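Local coordinates for CELL WALL surface anchor family protein (Streptococcus pneumoniae, PDB 2Y1V) that serves as the major pilin of the pneumococcal pilus, the subunit that polymerises into the surface fibre, at residues V226-D231 with K268-T273. Residues are numbered along the deposited sequence; the frame is centred on the assembly and turned at random.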
ATOM      1  N   VAL A 226      10.954   7.034  -8.670  1.00 43.87           N
ATOM      2  CA  VAL A 226       9.709   6.622  -9.330  1.00 43.61           C
ATOM      3  C   VAL A 226       9.723   6.887 -10.830  1.00 43.97           C
ATOM      4  O   VAL A 226       9.969   8.006 -11.257  1.00 45.52           O
ATOM      5  CB  VAL A 226       8.450   7.308  -8.705  1.00 43.10           C
ATOM      6  CG1 VAL A 226       7.195   6.720  -9.290  1.00 37.61           C
ATOM      7  CG2 VAL A 226       8.441   7.131  -7.208  1.00 40.66           C
ATOM      8  N   LYS A 227       9.448   5.853 -11.618  1.00 44.80           N
ATOM      9  CA  LYS A 227       9.359   5.973 -13.061  1.00 46.10           C
ATOM     10  C   LYS A 227       8.096   5.280 -13.563  1.00 46.23           C
ATOM     11  O   LYS A 227       7.767   4.187 -13.106  1.00 49.47           O
ATOM     12  CB  LYS A 227      10.587   5.339 -13.712  1.00 47.86           C
ATOM     13  CG  LYS A 227      10.655   5.540 -15.206  1.00 51.14           C
ATOM     14  CD  LYS A 227      11.671   4.593 -15.850  1.00 60.76           C
ATOM     15  CE  LYS A 227      12.139   5.113 -17.207  1.00 61.76           C
ATOM     16  NZ  LYS A 227      13.044   4.133 -17.881  1.00 71.57           N
ATOM     17  N   VAL A 228       7.398   5.902 -14.510  1.00 44.42           N
ATOM     18  CA  VAL A 228       6.117   5.394 -14.978  1.00 43.79           C
ATOM     19  C   VAL A 228       6.126   5.314 -16.484  1.00 44.09           C
ATOM     20  O   VAL A 228       6.424   6.301 -17.134  1.00 44.56           O
ATOM     21  CB  VAL A 228       4.978   6.370 -14.638  1.00 42.87           C
ATOM     22  CG1 VAL A 228       3.629   5.681 -14.743  1.00 41.49           C
ATOM     23  CG2 VAL A 228       5.179   6.977 -13.277  1.00 44.32           C
ATOM     24  N   THR A 229       5.769   4.160 -17.039  1.00 44.46           N
ATOM     25  CA  THR A 229       5.647   4.020 -18.485  1.00 47.28           C
ATOM     26  C   THR A 229       4.271   3.499 -18.868  1.00 49.47           C
ATOM     27  O   THR A 229       3.585   2.854 -18.053  1.00 51.36           O
ATOM     28  CB  THR A 229       6.726   3.067 -19.109  1.00 47.18           C
ATOM     29  OG1 THR A 229       6.513   1.721 -18.663  1.00 45.75           O
ATOM     30  CG2 THR A 229       8.137   3.513 -18.736  1.00 44.20           C
ATOM     31  N   VAL A 230       3.880   3.796 -20.109  1.00 49.34           N
ATOM     32  CA  VAL A 230       2.639   3.315 -20.714  1.00 49.92           C
ATOM     33  C   VAL A 230       3.003   2.613 -22.005  1.00 50.18           C
ATOM     34  O   VAL A 230       3.433   3.256 -22.958  1.00 51.54           O
ATOM     35  CB  VAL A 230       1.704   4.478 -21.065  1.00 49.51           C
ATOM     36  CG1 VAL A 230       0.506   3.979 -21.841  1.00 47.28           C
ATOM     37  CG2 VAL A 230       1.276   5.212 -19.803  1.00 53.49           C
ATOM     38  N   ASP A 231       2.823   1.297 -22.042  1.00 50.05           N
ATOM     39  CA  ASP A 231       3.377   0.496 -23.125  1.00 51.40           C
ATOM     40  C   ASP A 231       4.865   0.819 -23.322  1.00 49.98           C
ATOM     41  O   ASP A 231       5.290   1.152 -24.419  1.00 51.07           O
ATOM     42  CB  ASP A 231       2.588   0.691 -24.435  1.00 52.39           C
ATOM     43  CG  ASP A 231       1.212   0.001 -24.406  1.00 56.17           C
ATOM     44  OD1 ASP A 231       0.951  -0.775 -23.462  1.00 54.66           O
ATOM     45  OD2 ASP A 231       0.393   0.230 -25.325  1.00 58.36           O
ATOM     46  N   LYS A 268      -4.034  -1.524 -22.479  1.00 45.04           N
ATOM     47  CA  LYS A 268      -2.800  -0.744 -22.281  1.00 45.11           C
ATOM     48  C   LYS A 268      -2.060  -1.179 -21.003  1.00 44.19           C
ATOM     49  O   LYS A 268      -2.682  -1.617 -20.052  1.00 40.95           O
ATOM     50  CB  LYS A 268      -3.099   0.761 -22.247  1.00 43.86           C
ATOM     51  CG  LYS A 268      -3.715   1.313 -23.527  1.00 45.62           C
ATOM     52  CD  LYS A 268      -2.665   1.616 -24.608  1.00 44.09           C
ATOM     53  CE  LYS A 268      -1.753   2.763 -24.148  1.00 46.47           C
ATOM     54  NZ  LYS A 268      -1.107   3.527 -25.259  1.00 41.37           N
ATOM     55  N   THR A 269      -0.732  -1.057 -20.981  1.00 43.83           N
ATOM     56  CA  THR A 269       0.030  -1.543 -19.829  1.00 43.53           C
ATOM     57  C   THR A 269       0.790  -0.459 -19.095  1.00 44.10           C
ATOM     58  O   THR A 269       1.758   0.109 -19.623  1.00 43.84           O
ATOM     59  CB  THR A 269       1.030  -2.642 -20.209  1.00 43.29           C
ATOM     60  OG1 THR A 269       0.317  -3.833 -20.573  1.00 44.10           O
ATOM     61  CG2 THR A 269       1.933  -2.949 -19.013  1.00 44.54           C
ATOM     62  N   VAL A 270       0.368  -0.175 -17.861  1.00 40.77           N
ATOM     63  CA  VAL A 270       1.065   0.837 -17.101  1.00 38.11           C
ATOM     64  C   VAL A 270       2.075   0.216 -16.149  1.00 40.08           C
ATOM     65  O   VAL A 270       1.739  -0.673 -15.377  1.00 39.62           O
ATOM     66  CB  VAL A 270       0.095   1.700 -16.304  1.00 37.36           C
ATOM     67  CG1 VAL A 270       0.841   2.837 -15.673  1.00 28.31           C
ATOM     68  CG2 VAL A 270      -1.022   2.203 -17.209  1.00 32.93           C
ATOM     69  N   LYS A 271       3.322   0.675 -16.210  1.00 41.65           N
ATOM     70  CA  LYS A 271       4.325   0.179 -15.272  1.00 43.01           C
ATOM     71  C   LYS A 271       4.940   1.268 -14.405  1.00 42.47           C
ATOM     72  O   LYS A 271       5.414   2.283 -14.913  1.00 45.49           O
ATOM     73  CB  LYS A 271       5.411  -0.597 -16.009  1.00 43.02           C
ATOM     74  CG  LYS A 271       6.391  -1.291 -15.088  1.00 46.64           C
ATOM     75  CD  LYS A 271       7.272  -2.255 -15.859  1.00 51.77           C
ATOM     76  CE  LYS A 271       8.399  -2.791 -14.997  1.00 52.21           C
ATOM     77  NZ  LYS A 271       9.528  -3.201 -15.886  1.00 58.43           N
ATOM     78  N   ILE A 272       4.938   1.046 -13.094  1.00 40.52           N
ATOM     79  CA  ILE A 272       5.545   1.973 -12.141  1.00 37.30           C
ATOM     80  C   ILE A 272       6.578   1.193 -11.327  1.00 38.10           C
ATOM     81  O   ILE A 272       6.277   0.169 -10.710  1.00 40.10           O
ATOM     82  CB  ILE A 272       4.466   2.617 -11.215  1.00 39.81           C
ATOM     83  CG1 ILE A 272       3.375   3.295 -12.051  1.00 34.65           C
ATOM     84  CG2 ILE A 272       5.077   3.634 -10.260  1.00 33.19           C
ATOM     85  CD1 ILE A 272       2.048   3.297 -11.426  1.00 36.50           C
ATOM     86  N   THR A 273       7.808   1.677 -11.339  1.00 36.03           N
ATOM     87  CA  THR A 273       8.888   1.020 -10.656  1.00 34.70           C
ATOM     88  C   THR A 273       9.445   2.026  -9.697  1.00 36.29           C
ATOM     89  O   THR A 273       9.296   3.223  -9.912  1.00 36.87           O
ATOM     90  CB  THR A 273      10.030   0.600 -11.630  1.00 37.09           C
ATOM     91  OG1 THR A 273      10.607   1.764 -12.249  1.00 32.96           O
ATOM     92  CG2 THR A 273       9.521  -0.352 -12.697  1.00 26.97           C
TER
HETATM   93  O   HOH W   1       4.918   0.147 -19.575  1.00 35.19           O
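The end of Lys268 lies over one face of the Asp231 carboxylate, the two side chains crossing at about a right angle, and Thr269 N comes to an edge oxygen from that same side. Asp231 OD1 accepts the backbone N-H of Thr269, N to OD1 3.0 Å, on its syn side but with the donor 35° out of the carboxylate plane. Lys268 CD, CE and NZ approach Asp231 OD2 from over the face, with CD at 3.4 Å; the salt bridge from Lys268 NZ to Asp231 OD2, at 3.6 Å, is long and therefore weak. Lys268 gets there by bending at chi2 (-82°) and chi3 (-66°), which folds the chain back across the carboxylate and lays its CE 3.5 Å from Val230 CG1. The backbone N-H of Asp231 in turn bonds to Thr269 O, and the carboxylate, standing in for a main-chain carbonyl, carries the pairing one step past the end of strand 219-230. The two strands are antiparallel neighbours in a sheet of the Cna-B-like domain of the pilin backbone subunit 2 family, with strand 191-200 along the other edge of strand 268-278. Lys227 with Thr273 and Thr229 with Lys271 are hydrogen-bonded pairs, each bonded in both directions; Val228 with Ile272 and Val230 with Val270 are the non-hydrogen-bonded pairs between and beyond them. Val228, Val230, Val270 and Ile272 share the buried face. There Val228 CG1 lies alongside Ile272 CG1 at 3.6 Å, and Val226 CG1 meets Ile272 CG2 at 3.9 Å. Trp211 of strand 208-214 packs on Val270 and Ile272, and Leu251 on Val226 and Val228. The opposite face carries Lys227, Thr229, Lys271 and Thr273, where Thr229 OG1 sits beside Lys271 CB at 3.7 Å. A water donates to Thr269 O, while the hydroxyl of Thr269 is hydrogen-bonded to Lys199.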